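Local coordinates for protein polyphosphate kinase (Porphyromonas gingivalis, PDB 2O8R) that probably catalyses the reversible transfer of the terminal phosphate of ATP onto a growing chain of inorganic polyphosphate, at residues I232-D237 against T267-D272; D344-V349 against R639-D644; S475-M480 against S598-F603. The protein carries 3 engineered substitutions. All coordinates share one frame; numbering follows the deposited sequence.

Contact 1. Residues I232-D237 against T267-D272; sequences IKVSRD and TRFMYD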
loop_
_atom_site.group_PDB
_atom_site.type_symbol
_atom_site.label_atom_id
_atom_site.label_comp_id
_atom_site.label_asym_id
_atom_site.label_seq_id
_atom_site.Cartn_x
_atom_site.Cartn_y
_atom_site.Cartn_z
ATOM N N ILE A 232 19.292 8.882 18.086
ATOM C CA ILE A 232 20.165 8.994 16.937
ATOM C C ILE A 232 19.413 8.663 15.655
ATOM O O ILE A 232 18.350 8.045 15.687
ATOM C CB ILE A 232 21.402 8.089 17.063
ATOM C CG1 ILE A 232 20.986 6.639 17.347
ATOM C CG2 ILE A 232 22.350 8.636 18.129
ATOM C CD1 ILE A 232 22.099 5.635 17.186
ATOM N N LYS A 233 19.990 9.086 14.535
ATOM C CA LYS A 233 19.440 8.878 13.204
ATOM C C LYS A 233 20.603 8.912 12.219
ATOM O O LYS A 233 21.496 9.756 12.330
ATOM C CB LYS A 233 18.447 9.995 12.891
ATOM C CG LYS A 233 18.005 10.119 11.437
ATOM C CD LYS A 233 17.116 11.348 11.268
ATOM C CE LYS A 233 17.003 11.781 9.821
ATOM N NZ LYS A 233 16.170 10.852 9.016
ATOM N N VAL A 234 20.608 7.994 11.266
ATOM C CA VAL A 234 21.602 8.033 10.206
ATOM C C VAL A 234 20.887 8.096 8.870
ATOM O O VAL A 234 19.914 7.388 8.667
ATOM C CB VAL A 234 22.588 6.821 10.291
ATOM C CG1 VAL A 234 21.849 5.516 10.469
ATOM C CG2 VAL A 234 23.502 6.751 9.082
ATOM N N SER A 235 21.325 8.988 7.984
ATOM C CA SER A 235 20.914 8.916 6.580
ATOM C C SER A 235 22.059 8.271 5.833
ATOM O O SER A 235 23.219 8.598 6.091
ATOM C CB SER A 235 20.656 10.302 5.988
ATOM O OG SER A 235 19.874 11.116 6.841
ATOM N N ARG A 236 21.753 7.355 4.920
ATOM C CA ARG A 236 22.792 6.808 4.038
ATOM C C ARG A 236 22.340 6.695 2.582
ATOM O O ARG A 236 21.142 6.798 2.296
ATOM C CB ARG A 236 23.338 5.477 4.563
ATOM C CG ARG A 236 22.303 4.442 4.948
ATOM C CD ARG A 236 22.993 3.203 5.471
ATOM N NE ARG A 236 23.921 3.531 6.545
ATOM C CZ ARG A 236 23.891 2.969 7.748
ATOM N NH1 ARG A 236 22.993 2.042 8.013
ATOM N NH2 ARG A 236 24.765 3.320 8.679
ATOM N N ASP A 237 23.308 6.508 1.676
ATOM C CA ASP A 237 23.060 6.403 0.222
ATOM C C ASP A 237 22.152 5.222 -0.158
ATOM O O ASP A 237 21.347 5.331 -1.087
ATOM C CB ASP A 237 24.382 6.349 -0.561
ATOM C CG ASP A 237 25.167 5.055 -0.320
ATOM O OD1 ASP A 237 25.194 4.562 0.828
ATOM O OD2 ASP A 237 25.764 4.530 -1.285
ATOM N N THR A 267 25.686 9.439 4.739
ATOM C CA THR A 267 25.788 10.869 4.383
ATOM C C THR A 267 25.615 11.767 5.604
ATOM O O THR A 267 26.165 12.872 5.673
ATOM C CB THR A 267 24.708 11.312 3.372
ATOM O OG1 THR A 267 23.499 11.607 4.080
ATOM C CG2 THR A 267 24.447 10.243 2.324
ATOM N N ARG A 268 24.828 11.282 6.554
ATOM C CA ARG A 268 24.508 12.029 7.752
ATOM C C ARG A 268 24.492 11.074 8.942
ATOM O O ARG A 268 24.077 9.918 8.811
ATOM C CB ARG A 268 23.138 12.690 7.570
ATOM C CG ARG A 268 22.764 13.712 8.614
ATOM C CD ARG A 268 21.701 14.671 8.098
ATOM N NE ARG A 268 20.389 14.051 7.932
ATOM C CZ ARG A 268 19.296 14.712 7.556
ATOM N NH1 ARG A 268 19.360 16.009 7.297
ATOM N NH2 ARG A 268 18.138 14.081 7.437
ATOM N N PHE A 269 24.983 11.545 10.084
ATOM C CA PHE A 269 24.714 10.891 11.360
ATOM C C PHE A 269 24.326 11.949 12.381
ATOM O O PHE A 269 25.158 12.714 12.850
ATOM C CB PHE A 269 25.899 10.058 11.851
ATOM C CG PHE A 269 25.611 9.296 13.120
ATOM C CD1 PHE A 269 25.082 8.016 13.063
ATOM C CD2 PHE A 269 25.852 9.866 14.369
ATOM C CE1 PHE A 269 24.804 7.314 14.231
ATOM C CE2 PHE A 269 25.579 9.177 15.533
ATOM C CZ PHE A 269 25.049 7.898 15.468
HETATM N N MSE A 270 23.051 11.974 12.729
HETATM C CA MSE A 270 22.481 13.060 13.502
HETATM C C MSE A 270 22.120 12.552 14.888
HETATM O O MSE A 270 21.617 11.438 15.030
HETATM C CB MSE A 270 21.246 13.560 12.763
HETATM C CG MSE A 270 20.514 14.733 13.365
HETATM SE SE MSE A 270 18.858 14.855 12.362
HETATM C CE MSE A 270 17.858 16.168 13.411
ATOM N N TYR A 271 22.385 13.357 15.910
ATOM C CA TYR A 271 22.156 12.915 17.282
ATOM C C TYR A 271 21.838 14.072 18.206
ATOM O O TYR A 271 22.228 15.210 17.946
ATOM C CB TYR A 271 23.366 12.146 17.821
ATOM C CG TYR A 271 24.644 12.950 17.843
ATOM C CD1 TYR A 271 25.030 13.641 18.984
ATOM C CD2 TYR A 271 25.468 13.016 16.722
ATOM C CE1 TYR A 271 26.196 14.378 19.014
ATOM C CE2 TYR A 271 26.637 13.758 16.735
ATOM C CZ TYR A 271 26.997 14.437 17.885
ATOM O OH TYR A 271 28.160 15.175 17.912
ATOM N N ASP A 272 21.134 13.753 19.288
ATOM C CA ASP A 272 20.770 14.704 20.323
ATOM C C ASP A 272 22.030 15.271 20.974
ATOM O O ASP A 272 22.812 14.543 21.577
ATOM C CB ASP A 272 19.843 14.007 21.332
ATOM C CG ASP A 272 19.943 14.570 22.736
ATOM O OD1 ASP A 272 19.921 15.809 22.915
ATOM O OD2 ASP A 272 20.019 13.747 23.670
#
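With CG set anti to the backbone N in both Lys-233 (chi1 167°) and Arg-268 (chi1 -169°), the two long side chains run out over the same face of a strand pair and cross obliquely, CE of Lys-233 coming to 3.5 Å from NH2 of Arg-268. A bend at chi3 turns the arginine back, and its NE donates to OG of Ser-235 at 3.2 Å, the hydroxyl lying 29° out of the guanidinium plane. The like charges converge on one anion: Glu-50, on helix 35-63, forms salt bridges with both cations through OE1 and a hydrogen bond with Ser-235 OG through OE2. Beside this cluster, SE of the selenomethionine Met-270 rests 4.1 Å from CD of Lys-233. The strands, 225-235 and 268-272, are antiparallel neighbours within the mixed sheet of the polyphosphate kinase middle domain. Lys-233 and Met-270 form a hydrogen-bonded pair, N of Lys-233 donating to O of Met-270 at 2.9 Å and N of Met-270 to O of Lys-233 at 2.7 Å. Farther along, Thr-267 and Arg-268 both stand opposite Ser-235, a classic beta bulge. The other face is apolar. There CG2 of Ile-232 lies 3.9 Å from CZ of Phe-269 and 3.7 Å from CB of Tyr-271, while Val-234 CB approaches Phe-269 CD1; Ile-283 of helix 277-283 packs on Phe-269, and Leu-280 on Tyr-271.

Contact 2. Residues D344-V349 against R639-D644; sequences DYLIHV and RREIID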
loop_
_atom_site.group_PDB
_atom_site.type_symbol
_atom_site.label_atom_id
_atom_site.label_comp_id
_atom_site.label_asym_id
_atom_site.label_seq_id
_atom_site.Cartn_x
_atom_site.Cartn_y
_atom_site.Cartn_z
ATOM N N ASP A 344 -11.185 24.452 -27.169
ATOM C CA ASP A 344 -10.095 24.148 -26.262
ATOM C C ASP A 344 -10.493 24.438 -24.841
ATOM O O ASP A 344 -11.269 25.348 -24.575
ATOM C CB ASP A 344 -8.872 25.002 -26.574
ATOM C CG ASP A 344 -8.190 24.595 -27.846
ATOM O OD1 ASP A 344 -8.571 23.545 -28.414
ATOM O OD2 ASP A 344 -7.273 25.331 -28.270
ATOM N N TYR A 345 -9.934 23.665 -23.921
ATOM C CA TYR A 345 -10.156 23.893 -22.511
ATOM C C TYR A 345 -8.824 23.952 -21.731
ATOM O O TYR A 345 -7.831 23.312 -22.085
ATOM C CB TYR A 345 -11.143 22.853 -21.948
ATOM C CG TYR A 345 -12.571 23.036 -22.430
ATOM C CD1 TYR A 345 -13.520 23.719 -21.655
ATOM C CD2 TYR A 345 -12.975 22.529 -23.662
ATOM C CE1 TYR A 345 -14.833 23.898 -22.112
ATOM C CE2 TYR A 345 -14.274 22.698 -24.121
ATOM C CZ TYR A 345 -15.199 23.373 -23.346
ATOM O OH TYR A 345 -16.480 23.520 -23.840
ATOM N N LEU A 346 -8.813 24.753 -20.683
ATOM C CA LEU A 346 -7.675 24.861 -19.803
ATOM C C LEU A 346 -8.167 24.445 -18.436
ATOM O O LEU A 346 -9.137 24.999 -17.927
ATOM C CB LEU A 346 -7.237 26.313 -19.747
ATOM C CG LEU A 346 -5.776 26.697 -19.690
ATOM C CD1 LEU A 346 -4.950 25.937 -20.737
ATOM C CD2 LEU A 346 -5.734 28.185 -19.929
ATOM N N ILE A 347 -7.521 23.459 -17.839
ATOM C CA ILE A 347 -7.908 23.042 -16.500
ATOM C C ILE A 347 -6.772 23.302 -15.531
ATOM O O ILE A 347 -5.654 22.820 -15.713
ATOM C CB ILE A 347 -8.288 21.567 -16.461
ATOM C CG1 ILE A 347 -9.471 21.286 -17.401
ATOM C CG2 ILE A 347 -8.542 21.118 -15.029
ATOM C CD1 ILE A 347 -10.710 22.130 -17.145
ATOM N N HIS A 348 -7.073 24.083 -14.509
ATOM C CA HIS A 348 -6.098 24.462 -13.513
ATOM C C HIS A 348 -6.404 23.722 -12.234
ATOM O O HIS A 348 -7.366 24.037 -11.525
ATOM C CB HIS A 348 -6.156 25.968 -13.273
ATOM C CG HIS A 348 -6.038 26.779 -14.524
ATOM N ND1 HIS A 348 -4.840 26.958 -15.182
ATOM C CD2 HIS A 348 -6.967 27.460 -15.236
ATOM C CE1 HIS A 348 -5.038 27.711 -16.248
ATOM N NE2 HIS A 348 -6.319 28.029 -16.303
ATOM N N VAL A 349 -5.582 22.739 -11.920
ATOM C CA VAL A 349 -5.892 21.937 -10.760
ATOM C C VAL A 349 -5.110 22.281 -9.544
ATOM O O VAL A 349 -3.927 22.610 -9.640
ATOM C CB VAL A 349 -5.653 20.421 -10.934
ATOM C CG1 VAL A 349 -6.573 19.838 -11.971
ATOM C CG2 VAL A 349 -4.155 20.115 -11.206
ATOM N N ARG A 639 -5.198 31.985 -23.552
ATOM C CA ARG A 639 -3.972 32.779 -23.336
ATOM C C ARG A 639 -4.161 33.961 -22.383
ATOM O O ARG A 639 -3.260 34.294 -21.602
ATOM C CB ARG A 639 -3.437 33.333 -24.653
ATOM C CG ARG A 639 -2.360 32.515 -25.311
ATOM C CD ARG A 639 -1.576 33.339 -26.336
ATOM N NE ARG A 639 -2.433 34.320 -26.992
ATOM C CZ ARG A 639 -3.149 34.093 -28.089
ATOM N NH1 ARG A 639 -3.114 32.911 -28.693
ATOM N NH2 ARG A 639 -3.901 35.061 -28.585
ATOM N N ARG A 640 -5.326 34.599 -22.473
ATOM C CA ARG A 640 -5.642 35.761 -21.656
ATOM C C ARG A 640 -5.801 35.337 -20.205
ATOM O O ARG A 640 -5.360 36.042 -19.292
ATOM C CB ARG A 640 -6.906 36.462 -22.200
ATOM C CG ARG A 640 -7.546 37.562 -21.329
ATOM C CD ARG A 640 -6.556 38.625 -20.821
ATOM N NE ARG A 640 -5.528 38.976 -21.799
ATOM C CZ ARG A 640 -4.349 39.508 -21.485
ATOM N NH1 ARG A 640 -4.037 39.753 -20.210
ATOM N NH2 ARG A 640 -3.475 39.790 -22.449
ATOM N N GLU A 641 -6.406 34.171 -20.000
ATOM C CA GLU A 641 -6.655 33.664 -18.658
ATOM C C GLU A 641 -5.342 33.370 -17.935
ATOM O O GLU A 641 -5.180 33.749 -16.778
ATOM C CB GLU A 641 -7.536 32.424 -18.717
ATOM C CG GLU A 641 -8.004 31.887 -17.371
ATOM C CD GLU A 641 -8.883 30.654 -17.534
ATOM O OE1 GLU A 641 -8.462 29.697 -18.213
ATOM O OE2 GLU A 641 -10.005 30.640 -16.997
ATOM N N ILE A 642 -4.407 32.718 -18.628
ATOM C CA ILE A 642 -3.126 32.328 -18.038
ATOM C C ILE A 642 -2.376 33.558 -17.555
ATOM O O ILE A 642 -1.848 33.592 -16.436
ATOM C CB ILE A 642 -2.274 31.541 -19.043
ATOM C CG1 ILE A 642 -2.848 30.139 -19.214
ATOM C CG2 ILE A 642 -0.838 31.428 -18.581
ATOM C CD1 ILE A 642 -2.267 29.393 -20.392
ATOM N N ILE A 643 -2.371 34.582 -18.396
ATOM C CA ILE A 643 -1.746 35.843 -18.047
ATOM C C ILE A 643 -2.460 36.483 -16.869
ATOM O O ILE A 643 -1.808 36.978 -15.948
ATOM C CB ILE A 643 -1.671 36.784 -19.260
ATOM C CG1 ILE A 643 -0.946 36.055 -20.393
ATOM C CG2 ILE A 643 -0.903 38.024 -18.915
ATOM C CD1 ILE A 643 -0.791 36.841 -21.635
ATOM N N ASP A 644 -3.791 36.447 -16.873
ATOM C CA ASP A 644 -4.547 36.976 -15.742
ATOM C C ASP A 644 -4.026 36.329 -14.461
ATOM O O ASP A 644 -3.653 37.023 -13.510
ATOM C CB ASP A 644 -6.033 36.666 -15.901
ATOM C CG ASP A 644 -6.742 37.619 -16.836
ATOM O OD1 ASP A 644 -6.231 38.730 -17.085
ATOM O OD2 ASP A 644 -7.832 37.258 -17.315
#
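Leu-346 and His-348 reach from strand 345-349 to Glu-641 and Ile-642 of helix 636-651, an alpha-on-beta packing that joins the two C-terminal domains, both related to the phospholipase D clan. The strand and helix segments run in nearly the same direction, 22° apart, with their axes approaching to 10.2 Å. Alternation along the strand selects the participants: Leu-346 and His-348 point at the helix, whereas Tyr-345 and Ile-347 turn to the opposite side of the strand.

The dense part is small and fully buried. CD2 of Leu-346 sits 3.6 Å from CG1 of Ile-642, and the two side chains meet at about a right angle. Glu-641 reaches inward on an extended chain, CG anti to the backbone N (chi1 -173°), and slides past Leu-346 in the opposite direction; its OE1 comes to 3.6 Å from CD2 of that leucine. The helix is looser on the side turned from the strand. There the ion pairs of the exposed Arg-640 are long ones, NH1 of Arg-640 to OD1 of Asp-644 at 4.0 Å, one turn on, and another, weak, with Glu-609.

Helix 678-691 closes over the polar end of the packed region, where Lys-689 forms a salt bridge with OE2 of Glu-641 and Leu-686 touches His-348. A carboxylate beside the imidazole would be expected to stabilise its protonated form, though Lys-689 probably blunts the effect. The remaining oxygen, OE1, lies in the plane of the His-348 ring, and the ring and carboxylate planes are 79° apart; this OE1 of Glu-641 accepts a weak but fairly straight hydrogen bond from NE2 of His-348 at 3.3 Å.

Contact 3. Residues S475-M480 against S598-F603; sequences SDTTLM and SRIWCF. With SO4 (sulfate ion), chain F.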
loop_
_atom_site.group_PDB
_atom_site.type_symbol
_atom_site.label_atom_id
_atom_site.label_comp_id
_atom_site.label_asym_id
_atom_site.label_seq_id
_atom_site.Cartn_x
_atom_site.Cartn_y
_atom_site.Cartn_z
ATOM N N SER A 475 -0.420 22.327 -7.666
ATOM C CA SER A 475 -1.013 23.202 -8.657
ATOM C C SER A 475 -0.380 22.855 -10.013
ATOM O O SER A 475 0.849 22.805 -10.142
ATOM C CB SER A 475 -0.798 24.668 -8.259
ATOM O OG SER A 475 -1.076 25.567 -9.318
ATOM N N ASP A 476 -1.219 22.588 -11.011
ATOM C CA ASP A 476 -0.746 22.251 -12.357
ATOM C C ASP A 476 -1.723 22.746 -13.419
ATOM O O ASP A 476 -2.879 23.083 -13.115
ATOM C CB ASP A 476 -0.591 20.738 -12.513
ATOM C CG ASP A 476 0.730 20.232 -12.024
ATOM O OD1 ASP A 476 1.770 20.800 -12.409
ATOM O OD2 ASP A 476 0.726 19.247 -11.263
ATOM N N THR A 477 -1.274 22.746 -14.672
ATOM C CA THR A 477 -2.102 23.236 -15.768
ATOM C C THR A 477 -2.198 22.246 -16.943
ATOM O O THR A 477 -1.193 21.697 -17.414
ATOM C CB THR A 477 -1.600 24.602 -16.224
ATOM O OG1 THR A 477 -1.613 25.494 -15.100
ATOM C CG2 THR A 477 -2.496 25.164 -17.304
ATOM N N THR A 478 -3.425 22.011 -17.394
ATOM C CA THR A 478 -3.691 21.037 -18.439
ATOM C C THR A 478 -4.472 21.671 -19.589
ATOM O O THR A 478 -5.513 22.308 -19.370
ATOM C CB THR A 478 -4.484 19.847 -17.879
ATOM O OG1 THR A 478 -3.670 19.137 -16.936
ATOM C CG2 THR A 478 -4.900 18.902 -18.994
ATOM N N LEU A 479 -3.949 21.495 -20.803
ATOM C CA LEU A 479 -4.613 21.906 -22.022
ATOM C C LEU A 479 -5.300 20.722 -22.668
ATOM O O LEU A 479 -4.708 19.663 -22.811
ATOM C CB LEU A 479 -3.594 22.459 -23.016
ATOM C CG LEU A 479 -4.198 22.901 -24.351
ATOM C CD1 LEU A 479 -5.139 24.071 -24.121
ATOM C CD2 LEU A 479 -3.122 23.251 -25.365
HETATM N N MSE A 480 -6.548 20.908 -23.079
HETATM C CA MSE A 480 -7.257 19.874 -23.813
HETATM C C MSE A 480 -7.683 20.445 -25.151
HETATM O O MSE A 480 -8.441 21.409 -25.205
HETATM C CB MSE A 480 -8.445 19.376 -22.999
HETATM C CG MSE A 480 -7.993 18.710 -21.722
HETATM SE SE MSE A 480 -9.410 18.173 -20.503
HETATM C CE MSE A 480 -9.879 16.441 -21.242
ATOM N N SER A 598 3.295 24.443 -11.941
ATOM C CA SER A 598 3.125 24.842 -13.339
ATOM C C SER A 598 4.443 25.314 -13.939
ATOM O O SER A 598 5.282 25.927 -13.255
ATOM C CB SER A 598 2.094 25.967 -13.466
ATOM O OG SER A 598 0.786 25.497 -13.219
ATOM N N ARG A 599 4.623 25.010 -15.218
ATOM C CA ARG A 599 5.707 25.594 -16.001
ATOM C C ARG A 599 5.087 26.298 -17.196
ATOM O O ARG A 599 4.499 25.655 -18.075
ATOM C CB ARG A 599 6.692 24.519 -16.441
ATOM C CG ARG A 599 7.219 23.682 -15.296
ATOM C CD ARG A 599 7.482 22.277 -15.746
ATOM N NE ARG A 599 8.262 21.559 -14.756
ATOM C CZ ARG A 599 7.912 20.400 -14.209
ATOM N NH1 ARG A 599 6.791 19.800 -14.572
ATOM N NH2 ARG A 599 8.703 19.834 -13.303
ATOM N N ILE A 600 5.191 27.624 -17.213
ATOM C CA ILE A 600 4.483 28.445 -18.197
ATOM C C ILE A 600 5.378 29.561 -18.730
ATOM O O ILE A 600 6.104 30.191 -17.961
ATOM C CB ILE A 600 3.208 29.064 -17.582
ATOM C CG1 ILE A 600 2.160 27.977 -17.318
ATOM C CG2 ILE A 600 2.647 30.161 -18.490
ATOM C CD1 ILE A 600 0.874 28.470 -16.643
ATOM N N TRP A 601 5.339 29.799 -20.038
ATOM C CA TRP A 601 6.153 30.863 -20.638
ATOM C C TRP A 601 5.286 31.845 -21.418
ATOM O O TRP A 601 4.471 31.440 -22.245
ATOM C CB TRP A 601 7.242 30.312 -21.577
ATOM C CG TRP A 601 7.930 29.030 -21.169
ATOM C CD1 TRP A 601 8.232 28.607 -19.894
ATOM C CD2 TRP A 601 8.452 28.028 -22.053
ATOM N NE1 TRP A 601 8.886 27.397 -19.939
ATOM C CE2 TRP A 601 9.031 27.017 -21.248
ATOM C CE3 TRP A 601 8.479 27.881 -23.445
ATOM C CZ2 TRP A 601 9.612 25.877 -21.788
ATOM C CZ3 TRP A 601 9.075 26.743 -23.986
ATOM C CH2 TRP A 601 9.633 25.762 -23.159
ATOM N N CYS A 602 5.476 33.134 -21.148
ATOM C CA CYS A 602 4.795 34.205 -21.865
ATOM C C CYS A 602 5.787 35.160 -22.478
ATOM O O CYS A 602 6.569 35.798 -21.773
ATOM C CB CYS A 602 3.901 34.995 -20.925
ATOM S SG CYS A 602 2.763 33.949 -20.083
ATOM N N PHE A 603 5.747 35.264 -23.794
ATOM C CA PHE A 603 6.560 36.250 -24.496
ATOM C C PHE A 603 5.666 37.345 -25.072
ATOM O O PHE A 603 4.736 37.057 -25.836
ATOM C CB PHE A 603 7.369 35.579 -25.597
ATOM C CG PHE A 603 8.296 34.489 -25.100
ATOM C CD1 PHE A 603 9.638 34.756 -24.873
ATOM C CD2 PHE A 603 7.828 33.192 -24.883
ATOM C CE1 PHE A 603 10.498 33.758 -24.433
ATOM C CE2 PHE A 603 8.682 32.195 -24.447
ATOM C CZ PHE A 603 10.019 32.479 -24.219
HETATM S S SO4 F . 7.998 16.473 -12.113
HETATM O O1 SO4 F . 7.217 16.818 -10.927
HETATM O O2 SO4 F . 9.427 16.633 -11.806
HETATM O O3 SO4 F . 7.724 15.087 -12.488
HETATM O O4 SO4 F . 7.573 17.304 -13.236
#
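Two flat groups flank the touching pair Thr-477 and Ser-598: the guanidinium of Arg-599 and the carboxylate of Asp-476. The guanidinium meets a sulfate ion at its edge, with the sulfur close to its plane, and grips a single oxygen in a fork: O4 of the sulfate receives NH1 of Arg-599 at 2.9 Å and NH2 at 2.8 Å. NE of Arg-599 is tied separately by a salt bridge to Asp-617. The carboxylate of Asp-476 offers OD1 to both His-597 ND1 and Thr-463 OG1. Because His-597 also hydrogen-bonds the sulfate through NE2, Asp-476 is placed as a second-shell residue that could orient the imidazole of His-597. The ion probably comes from the crystallisation liquor, but its position beside His-597, a residue predicted to bind ATP, is consistent with a phosphate-binding pocket.

Direct contact between the two segments is slight. Thr-477 and Ser-598 each carry the hydroxyl beside the backbone N (chi1 -57° and -71°), and the two oxygens, OG1 of Thr-477 and OG of Ser-598, share a hydrogen bond of 3.0 Å. OG of Ser-598 also lies 3.7 Å from CA of Asp-476, and CD1 of Ile-600 comes to 4.2 Å from Thr-477 OG1.

Beyond this meeting point the two segments part into different sheets. Strand 474-481 is bordered by 345-349 and 457-462, and 595-596 also pairs with it, in parallel, whereas 600-603 runs between 610-614 and 538-543; helix 636-651 packs on Leu-479 of the first and Ile-600 of the second, and helix 516-532 covers Trp-601 and Phe-603.

Overall arrangement
Contact 1 comes first along the chain and closes before the others open; contact 3 is then nested inside the loop closed by contact 2. Contact 1, in the middle-domain sheet, lies on the opposite side of the chain's centre from the other two; its centre is about 45 Å from that of contact 2 and about 39 Å from that of contact 3. Contacts 2 and 3 have centres about 8 Å apart, and their first segments share a sheet, because strands 345-349 and 474-481 are antiparallel neighbours. Both bridge the two phospholipase D-like C-terminal domains: contact 2 through helix 636-651, contact 3 beside residues predicted to bind ATP, which is consistent with a nucleotide site next to the domain interface.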